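231aa long hypothetical protein-L-isoaspartate O-methyltransferase (Sulfolobus tokodaii, PDB 1VBF) probably transfers a methyl group from S-adenosyl-L-methionine to L-isoaspartyl residues of damaged proteins, as part of their repair or degradation. Local coordinates at residues E31-Y36 with A44-P49; G82-L87 with V139-A144. All blocks are in the same frame, centred on the assembly; numbering follows the deposited sequence.

Interaction 1 of 2, residues E31-Y36 with A44-P49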
ATOM      1  N   GLU B  31     -16.978 -34.895   8.899  1.00 46.51           N
ATOM      2  CA  GLU B  31     -16.324 -35.485  10.063  1.00 47.44           C
ATOM      3  C   GLU B  31     -15.301 -34.532  10.693  1.00 46.90           C
ATOM      4  O   GLU B  31     -15.327 -34.255  11.899  1.00 45.90           O
ATOM      5  CB  GLU B  31     -15.637 -36.782   9.623  1.00 50.80           C
ATOM      6  CG  GLU B  31     -14.814 -37.516  10.684  1.00 55.11           C
ATOM      7  CD  GLU B  31     -15.629 -37.867  11.918  1.00 58.57           C
ATOM      8  OE1 GLU B  31     -16.886 -37.910  11.806  1.00 58.30           O
ATOM      9  OE2 GLU B  31     -15.008 -38.104  12.990  1.00 58.39           O
ATOM     10  N   ASN B  32     -14.393 -34.046   9.857  1.00 45.99           N
ATOM     11  CA  ASN B  32     -13.325 -33.130  10.270  1.00 44.32           C
ATOM     12  C   ASN B  32     -13.794 -31.898  11.062  1.00 41.93           C
ATOM     13  O   ASN B  32     -13.049 -31.367  11.874  1.00 40.25           O
ATOM     14  CB  ASN B  32     -12.554 -32.675   9.019  1.00 44.14           C
ATOM     15  CG  ASN B  32     -13.486 -32.142   7.919  1.00 45.44           C
ATOM     16  OD1 ASN B  32     -14.337 -32.871   7.399  1.00 46.47           O
ATOM     17  ND2 ASN B  32     -13.339 -30.869   7.582  1.00 44.87           N
ATOM     18  N   LEU B  33     -15.029 -31.466  10.837  1.00 40.98           N
ATOM     19  CA  LEU B  33     -15.565 -30.273  11.488  1.00 42.02           C
ATOM     20  C   LEU B  33     -16.620 -30.511  12.571  1.00 43.72           C
ATOM     21  O   LEU B  33     -17.282 -29.575  13.020  1.00 43.61           O
ATOM     22  CB  LEU B  33     -16.167 -29.347  10.427  1.00 41.21           C
ATOM     23  CG  LEU B  33     -15.253 -28.731   9.370  1.00 40.56           C
ATOM     24  CD1 LEU B  33     -16.081 -27.985   8.354  1.00 40.01           C
ATOM     25  CD2 LEU B  33     -14.284 -27.786  10.034  1.00 41.64           C
ATOM     26  N   LYS B  34     -16.773 -31.754  12.999  1.00 45.74           N
ATOM     27  CA  LYS B  34     -17.775 -32.078  13.998  1.00 48.18           C
ATOM     28  C   LYS B  34     -17.667 -31.236  15.263  1.00 48.90           C
ATOM     29  O   LYS B  34     -18.674 -30.830  15.844  1.00 48.90           O
ATOM     30  CB  LYS B  34     -17.680 -33.554  14.358  1.00 51.36           C
ATOM     31  CG  LYS B  34     -16.351 -33.969  15.006  1.00 53.93           C
ATOM     32  CD  LYS B  34     -16.442 -35.426  15.431  1.00 55.69           C
ATOM     33  CE  LYS B  34     -15.259 -35.871  16.246  1.00 58.42           C
ATOM     34  NZ  LYS B  34     -15.418 -37.320  16.572  1.00 60.63           N
ATOM     35  N   ASP B  35     -16.443 -30.971  15.694  1.00 48.96           N
ATOM     36  CA  ASP B  35     -16.251 -30.178  16.891  1.00 48.80           C
ATOM     37  C   ASP B  35     -16.640 -28.717  16.742  1.00 47.71           C
ATOM     38  O   ASP B  35     -16.542 -27.963  17.702  1.00 49.30           O
ATOM     39  CB  ASP B  35     -14.801 -30.254  17.363  1.00 52.01           C
ATOM     40  CG  ASP B  35     -14.499 -31.542  18.110  1.00 55.31           C
ATOM     41  OD1 ASP B  35     -15.455 -32.291  18.417  1.00 57.28           O
ATOM     42  OD2 ASP B  35     -13.309 -31.799  18.399  1.00 57.50           O
ATOM     43  N   TYR B  36     -17.071 -28.297  15.557  1.00 45.35           N
ATOM     44  CA  TYR B  36     -17.441 -26.896  15.392  1.00 41.84           C
ATOM     45  C   TYR B  36     -18.937 -26.704  15.327  1.00 40.10           C
ATOM     46  O   TYR B  36     -19.395 -25.628  15.003  1.00 38.83           O
ATOM     47  CB  TYR B  36     -16.812 -26.293  14.137  1.00 40.13           C
ATOM     48  CG  TYR B  36     -15.305 -26.209  14.156  1.00 40.50           C
ATOM     49  CD1 TYR B  36     -14.527 -27.342  13.955  1.00 40.07           C
ATOM     50  CD2 TYR B  36     -14.654 -24.987  14.361  1.00 40.76           C
ATOM     51  CE1 TYR B  36     -13.138 -27.263  13.956  1.00 41.24           C
ATOM     52  CE2 TYR B  36     -13.262 -24.899  14.360  1.00 40.94           C
ATOM     53  CZ  TYR B  36     -12.515 -26.044  14.157  1.00 40.71           C
ATOM     54  OH  TYR B  36     -11.143 -25.979  14.143  1.00 42.23           O
ATOM     55  N   ALA B  44     -15.882 -19.144   9.965  1.00 40.98           N
ATOM     56  CA  ALA B  44     -16.498 -19.729   8.782  1.00 39.71           C
ATOM     57  C   ALA B  44     -15.760 -21.032   8.593  1.00 38.79           C
ATOM     58  O   ALA B  44     -14.546 -21.067   8.730  1.00 38.96           O
ATOM     59  CB  ALA B  44     -16.298 -18.839   7.576  1.00 37.73           C
ATOM     60  N   LEU B  45     -16.495 -22.092   8.272  1.00 39.06           N
ATOM     61  CA  LEU B  45     -15.900 -23.412   8.113  1.00 39.64           C
ATOM     62  C   LEU B  45     -15.650 -23.814   6.649  1.00 39.89           C
ATOM     63  O   LEU B  45     -16.473 -23.562   5.755  1.00 41.75           O
ATOM     64  CB  LEU B  45     -16.775 -24.451   8.847  1.00 38.05           C
ATOM     65  CG  LEU B  45     -17.300 -23.941  10.209  1.00 38.97           C
ATOM     66  CD1 LEU B  45     -18.213 -24.966  10.890  1.00 37.54           C
ATOM     67  CD2 LEU B  45     -16.122 -23.587  11.101  1.00 38.39           C
ATOM     68  N   PRO B  46     -14.496 -24.437   6.391  1.00 37.99           N
ATOM     69  CA  PRO B  46     -14.061 -24.900   5.074  1.00 37.73           C
ATOM     70  C   PRO B  46     -14.830 -26.123   4.633  1.00 37.86           C
ATOM     71  O   PRO B  46     -14.854 -27.125   5.343  1.00 38.84           O
ATOM     72  CB  PRO B  46     -12.590 -25.243   5.293  1.00 38.03           C
ATOM     73  CG  PRO B  46     -12.228 -24.529   6.545  1.00 38.47           C
ATOM     74  CD  PRO B  46     -13.444 -24.668   7.384  1.00 37.36           C
ATOM     75  N   ILE B  47     -15.445 -26.050   3.460  1.00 37.79           N
ATOM     76  CA  ILE B  47     -16.204 -27.172   2.923  1.00 36.95           C
ATOM     77  C   ILE B  47     -15.645 -27.597   1.569  1.00 37.80           C
ATOM     78  O   ILE B  47     -15.450 -28.778   1.303  1.00 37.78           O
ATOM     79  CB  ILE B  47     -17.662 -26.799   2.751  1.00 36.47           C
ATOM     80  CG1 ILE B  47     -18.226 -26.323   4.092  1.00 35.01           C
ATOM     81  CG2 ILE B  47     -18.428 -27.995   2.208  1.00 37.72           C
ATOM     82  CD1 ILE B  47     -18.143 -27.367   5.166  1.00 33.42           C
ATOM     83  N   LEU B  48     -15.391 -26.617   0.715  1.00 38.76           N
ATOM     84  CA  LEU B  48     -14.834 -26.869  -0.602  1.00 40.08           C
ATOM     85  C   LEU B  48     -13.784 -25.809  -0.908  1.00 39.63           C
ATOM     86  O   LEU B  48     -13.815 -24.724  -0.339  1.00 39.80           O
ATOM     87  CB  LEU B  48     -15.940 -26.803  -1.662  1.00 42.58           C
ATOM     88  CG  LEU B  48     -16.889 -28.003  -1.801  1.00 44.40           C
ATOM     89  CD1 LEU B  48     -17.874 -27.755  -2.950  1.00 43.77           C
ATOM     90  CD2 LEU B  48     -16.071 -29.272  -2.072  1.00 45.23           C
ATOM     91  N   PRO B  49     -12.837 -26.107  -1.814  1.00 38.60           N
ATOM     92  CA  PRO B  49     -11.821 -25.105  -2.135  1.00 37.12           C
ATOM     93  C   PRO B  49     -12.506 -23.798  -2.538  1.00 37.36           C
ATOM     94  O   PRO B  49     -13.294 -23.764  -3.473  1.00 38.84           O
ATOM     95  CB  PRO B  49     -11.074 -25.750  -3.291  1.00 36.36           C
ATOM     96  CG  PRO B  49     -11.164 -27.204  -2.976  1.00 35.35           C
ATOM     97  CD  PRO B  49     -12.604 -27.348  -2.577  1.00 36.99           C
TER
HETATM   98  O   HOH W   1     -13.547 -29.201   4.644  1.00 38.96           O
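A type I beta turn, Glu31 to Lys34, sets Leu33 against the first strand of a small beta hairpin, where it meets Leu45, Pro46 and Ile47; Tyr36, on the 3-10 turn that follows, meets Leu45 as well. This is a buried joint between the loop after helix 14-22 and strand 45-48, packed through apolar side chains, with no direct hydrogen bond across it. Leu33 is the wedge. Its CG lies anti to the carbonyl carbon (chi1 -64°) and CD1 extends the chain (chi2 174°), which carries that methyl to the strand: Leu33 CD1 lies 3.6 Å from Leu45 CB and 3.8 Å from Ile47 CD1. Its other branch, CD2, faces the proline ring, 4.2 Å from Pro46 CD. Leu45 slides past Leu33 in the reverse direction and both its methyls reach Tyr36: Leu45 CD1 is 3.8 Å from Tyr36 CB, while Leu45 CD2 comes obliquely to the phenol ring, 3.8 Å from Tyr36 CD2. The joint is part of the interface with the second subunit: there Tyr36 makes a cation-pi contact with Lys103 of that subunit, Pro46 packs on its Pro46, and Asn32 ND2 is hydrogen-bonded to its Ile47 O. One water supplies a polar link beside the apolar one, donating to Pro46 O at 2.6 Å and accepting a weak bond from Asn32 ND2 at 3.4 Å.

Interaction 2 of 2, residues G82-L87 with V139-A144; sequences GYYTAL and VVWATA
With CG swung anti to the carbonyl carbon in both residues, chi1 -64° in Tyr84 and -62° in Trp141, the phenol ring and the indole meet face to face. They form an offset stack: the Tyr84 ring and the six-membered ring of Trp141 have centroids 4.4 Å apart and planes inclined by 21°. The overlap is at the root of the phenol, with Trp141 CZ2 3.7 Å from Tyr84 CG and Trp141 CH2 3.9 Å from the same atom. Each ring is also covered on its far face, Tyr84 by Tyr83 CD2 and Trp141 by Val139 CG1. The stack spans two elements of the Rossmann-like fold of S-adenosylmethionine-dependent methyltransferases: helix 83-91, with Gly82 at its N-cap position at the end of the glycine-rich loop after strand 73-77, and the loop that leaves strand 135-140, where Trp141 is the first residue. Replacing Tyr84 by an alanine would probably remove the stacking partner from one face of the indole's six-membered ring and leave Thr54 O without the phenolic hydroxyl that now bonds to it. Glu76 joins the two segments by a second route, its OE1 bonded to Thr85 OG1 and its OE2 weakly to Trp141 NE1.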
ATOM      1  N   GLY B  82     -26.766 -27.034   3.564  1.00 32.79           N
ATOM      2  CA  GLY B  82     -28.156 -27.239   3.947  1.00 32.96           C
ATOM      3  C   GLY B  82     -28.625 -26.917   5.348  1.00 34.79           C
ATOM      4  O   GLY B  82     -29.834 -26.928   5.592  1.00 35.94           O
ATOM      5  N   TYR B  83     -27.704 -26.626   6.269  1.00 35.35           N
ATOM      6  CA  TYR B  83     -28.080 -26.299   7.648  1.00 33.76           C
ATOM      7  C   TYR B  83     -29.020 -25.086   7.826  1.00 33.31           C
ATOM      8  O   TYR B  83     -30.020 -25.156   8.563  1.00 31.53           O
ATOM      9  CB  TYR B  83     -26.837 -26.081   8.493  1.00 33.36           C
ATOM     10  CG  TYR B  83     -27.168 -25.568   9.864  1.00 32.54           C
ATOM     11  CD1 TYR B  83     -27.780 -26.392  10.803  1.00 36.52           C
ATOM     12  CD2 TYR B  83     -26.944 -24.246  10.203  1.00 34.02           C
ATOM     13  CE1 TYR B  83     -28.174 -25.904  12.079  1.00 37.72           C
ATOM     14  CE2 TYR B  83     -27.338 -23.731  11.474  1.00 37.95           C
ATOM     15  CZ  TYR B  83     -27.950 -24.566  12.407  1.00 37.41           C
ATOM     16  OH  TYR B  83     -28.316 -24.077  13.652  1.00 34.21           O
ATOM     17  N   TYR B  84     -28.711 -23.968   7.179  1.00 31.15           N
ATOM     18  CA  TYR B  84     -29.597 -22.825   7.337  1.00 32.36           C
ATOM     19  C   TYR B  84     -30.895 -23.094   6.574  1.00 32.51           C
ATOM     20  O   TYR B  84     -31.953 -22.529   6.895  1.00 31.42           O
ATOM     21  CB  TYR B  84     -28.939 -21.519   6.847  1.00 32.57           C
ATOM     22  CG  TYR B  84     -27.715 -21.121   7.638  1.00 33.71           C
ATOM     23  CD1 TYR B  84     -26.450 -21.230   7.086  1.00 33.61           C
ATOM     24  CD2 TYR B  84     -27.818 -20.694   8.964  1.00 35.25           C
ATOM     25  CE1 TYR B  84     -25.327 -20.942   7.809  1.00 34.52           C
ATOM     26  CE2 TYR B  84     -26.682 -20.395   9.710  1.00 35.22           C
ATOM     27  CZ  TYR B  84     -25.442 -20.523   9.120  1.00 36.18           C
ATOM     28  OH  TYR B  84     -24.312 -20.226   9.834  1.00 37.96           O
ATOM     29  N   THR B  85     -30.804 -23.970   5.572  1.00 31.40           N
ATOM     30  CA  THR B  85     -31.965 -24.314   4.779  1.00 31.23           C
ATOM     31  C   THR B  85     -32.907 -25.040   5.736  1.00 30.95           C
ATOM     32  O   THR B  85     -34.071 -24.661   5.863  1.00 30.50           O
ATOM     33  CB  THR B  85     -31.593 -25.218   3.589  1.00 32.83           C
ATOM     34  OG1 THR B  85     -30.352 -24.781   3.030  1.00 34.99           O
ATOM     35  CG2 THR B  85     -32.672 -25.140   2.503  1.00 30.97           C
ATOM     36  N   ALA B  86     -32.401 -26.061   6.427  1.00 29.92           N
ATOM     37  CA  ALA B  86     -33.208 -26.788   7.411  1.00 30.55           C
ATOM     38  C   ALA B  86     -33.921 -25.850   8.423  1.00 31.30           C
ATOM     39  O   ALA B  86     -35.132 -25.964   8.606  1.00 33.87           O
ATOM     40  CB  ALA B  86     -32.343 -27.796   8.163  1.00 28.83           C
ATOM     41  N   LEU B  87     -33.191 -24.938   9.076  1.00 29.77           N
ATOM     42  CA  LEU B  87     -33.794 -24.013  10.041  1.00 27.42           C
ATOM     43  C   LEU B  87     -34.947 -23.194   9.462  1.00 28.48           C
ATOM     44  O   LEU B  87     -35.917 -22.901  10.166  1.00 28.69           O
ATOM     45  CB  LEU B  87     -32.750 -23.048  10.603  1.00 26.40           C
ATOM     46  CG  LEU B  87     -31.527 -23.601  11.358  1.00 27.66           C
ATOM     47  CD1 LEU B  87     -30.663 -22.431  11.802  1.00 24.37           C
ATOM     48  CD2 LEU B  87     -31.949 -24.445  12.570  1.00 25.60           C
ATOM     49  N   VAL B 139     -32.605 -14.749   1.342  1.00 29.40           N
ATOM     50  CA  VAL B 139     -31.339 -14.663   2.063  1.00 29.11           C
ATOM     51  C   VAL B 139     -30.261 -15.042   1.077  1.00 29.33           C
ATOM     52  O   VAL B 139     -30.416 -16.022   0.356  1.00 31.52           O
ATOM     53  CB  VAL B 139     -31.213 -15.701   3.161  1.00 29.96           C
ATOM     54  CG1 VAL B 139     -30.282 -15.188   4.265  1.00 29.62           C
ATOM     55  CG2 VAL B 139     -32.555 -16.074   3.653  1.00 31.34           C
ATOM     56  N   VAL B 140     -29.158 -14.304   1.048  1.00 28.40           N
ATOM     57  CA  VAL B 140     -28.075 -14.645   0.125  1.00 25.87           C
ATOM     58  C   VAL B 140     -26.868 -14.900   0.999  1.00 23.84           C
ATOM     59  O   VAL B 140     -26.637 -14.136   1.902  1.00 25.25           O
ATOM     60  CB  VAL B 140     -27.829 -13.478  -0.862  1.00 23.96           C
ATOM     61  CG1 VAL B 140     -26.970 -13.948  -2.042  1.00 20.57           C
ATOM     62  CG2 VAL B 140     -29.170 -12.943  -1.345  1.00 16.38           C
ATOM     63  N   TRP B 141     -26.115 -15.965   0.752  1.00 23.13           N
ATOM     64  CA  TRP B 141     -24.962 -16.287   1.586  1.00 23.86           C
ATOM     65  C   TRP B 141     -23.635 -16.025   0.912  1.00 24.40           C
ATOM     66  O   TRP B 141     -22.656 -16.750   1.109  1.00 25.88           O
ATOM     67  CB  TRP B 141     -25.003 -17.753   2.046  1.00 25.74           C
ATOM     68  CG  TRP B 141     -26.197 -18.102   2.895  1.00 29.18           C
ATOM     69  CD1 TRP B 141     -27.298 -18.790   2.496  1.00 29.48           C
ATOM     70  CD2 TRP B 141     -26.448 -17.705   4.261  1.00 31.62           C
ATOM     71  NE1 TRP B 141     -28.224 -18.842   3.505  1.00 31.14           N
ATOM     72  CE2 TRP B 141     -27.737 -18.191   4.597  1.00 31.26           C
ATOM     73  CE3 TRP B 141     -25.718 -16.987   5.219  1.00 32.45           C
ATOM     74  CZ2 TRP B 141     -28.315 -17.983   5.864  1.00 30.72           C
ATOM     75  CZ3 TRP B 141     -26.306 -16.778   6.491  1.00 33.60           C
ATOM     76  CH2 TRP B 141     -27.589 -17.276   6.790  1.00 32.66           C
ATOM     77  N   ALA B 142     -23.610 -14.999   0.085  1.00 24.93           N
ATOM     78  CA  ALA B 142     -22.385 -14.605  -0.600  1.00 26.25           C
ATOM     79  C   ALA B 142     -22.554 -13.155  -1.058  1.00 26.66           C
ATOM     80  O   ALA B 142     -23.665 -12.694  -1.336  1.00 27.98           O
ATOM     81  CB  ALA B 142     -22.100 -15.531  -1.768  1.00 24.62           C
ATOM     82  N   THR B 143     -21.452 -12.427  -1.109  1.00 27.31           N
ATOM     83  CA  THR B 143     -21.515 -11.024  -1.485  1.00 27.52           C
ATOM     84  C   THR B 143     -21.728 -10.815  -2.994  1.00 28.64           C
ATOM     85  O   THR B 143     -21.293 -11.626  -3.827  1.00 28.38           O
ATOM     86  CB  THR B 143     -20.231 -10.270  -0.974  1.00 26.03           C
ATOM     87  OG1 THR B 143     -20.343  -8.889  -1.287  1.00 28.47           O
ATOM     88  CG2 THR B 143     -18.956 -10.810  -1.618  1.00 22.17           C
ATOM     89  N   ALA B 144     -22.424  -9.730  -3.329  1.00 28.86           N
ATOM     90  CA  ALA B 144     -22.700  -9.369  -4.722  1.00 29.66           C
ATOM     91  C   ALA B 144     -22.141  -7.977  -5.070  1.00 30.97           C
ATOM     92  O   ALA B 144     -21.900  -7.152  -4.188  1.00 32.02           O
ATOM     93  CB  ALA B 144     -24.187  -9.402  -4.979  1.00 28.04           C
TER

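Interactions 1 and 2 follow one another along the chain, with centres 16 Å apart and nearest atoms about 8 Å apart; they do not touch, but share neighbours. The hairpin is one: strand 51-53 pairs with Leu45 through Thr53, and next comes Thr54, whose backbone O holds Tyr84. Arg25 is another, touched by Leu45 and by Tyr83, and Ile47 packs on Ile81 directly before Gly82. The centre of interaction 2 lies about 3 Å from the centre of the chain, beside the glycine-rich loop that, as in related methyltransferases, probably binds S-adenosylmethionine, and no other subunit touches it. Interaction 1, its centre 16 Å from that of the chain, is instead part of the interface with the second subunit.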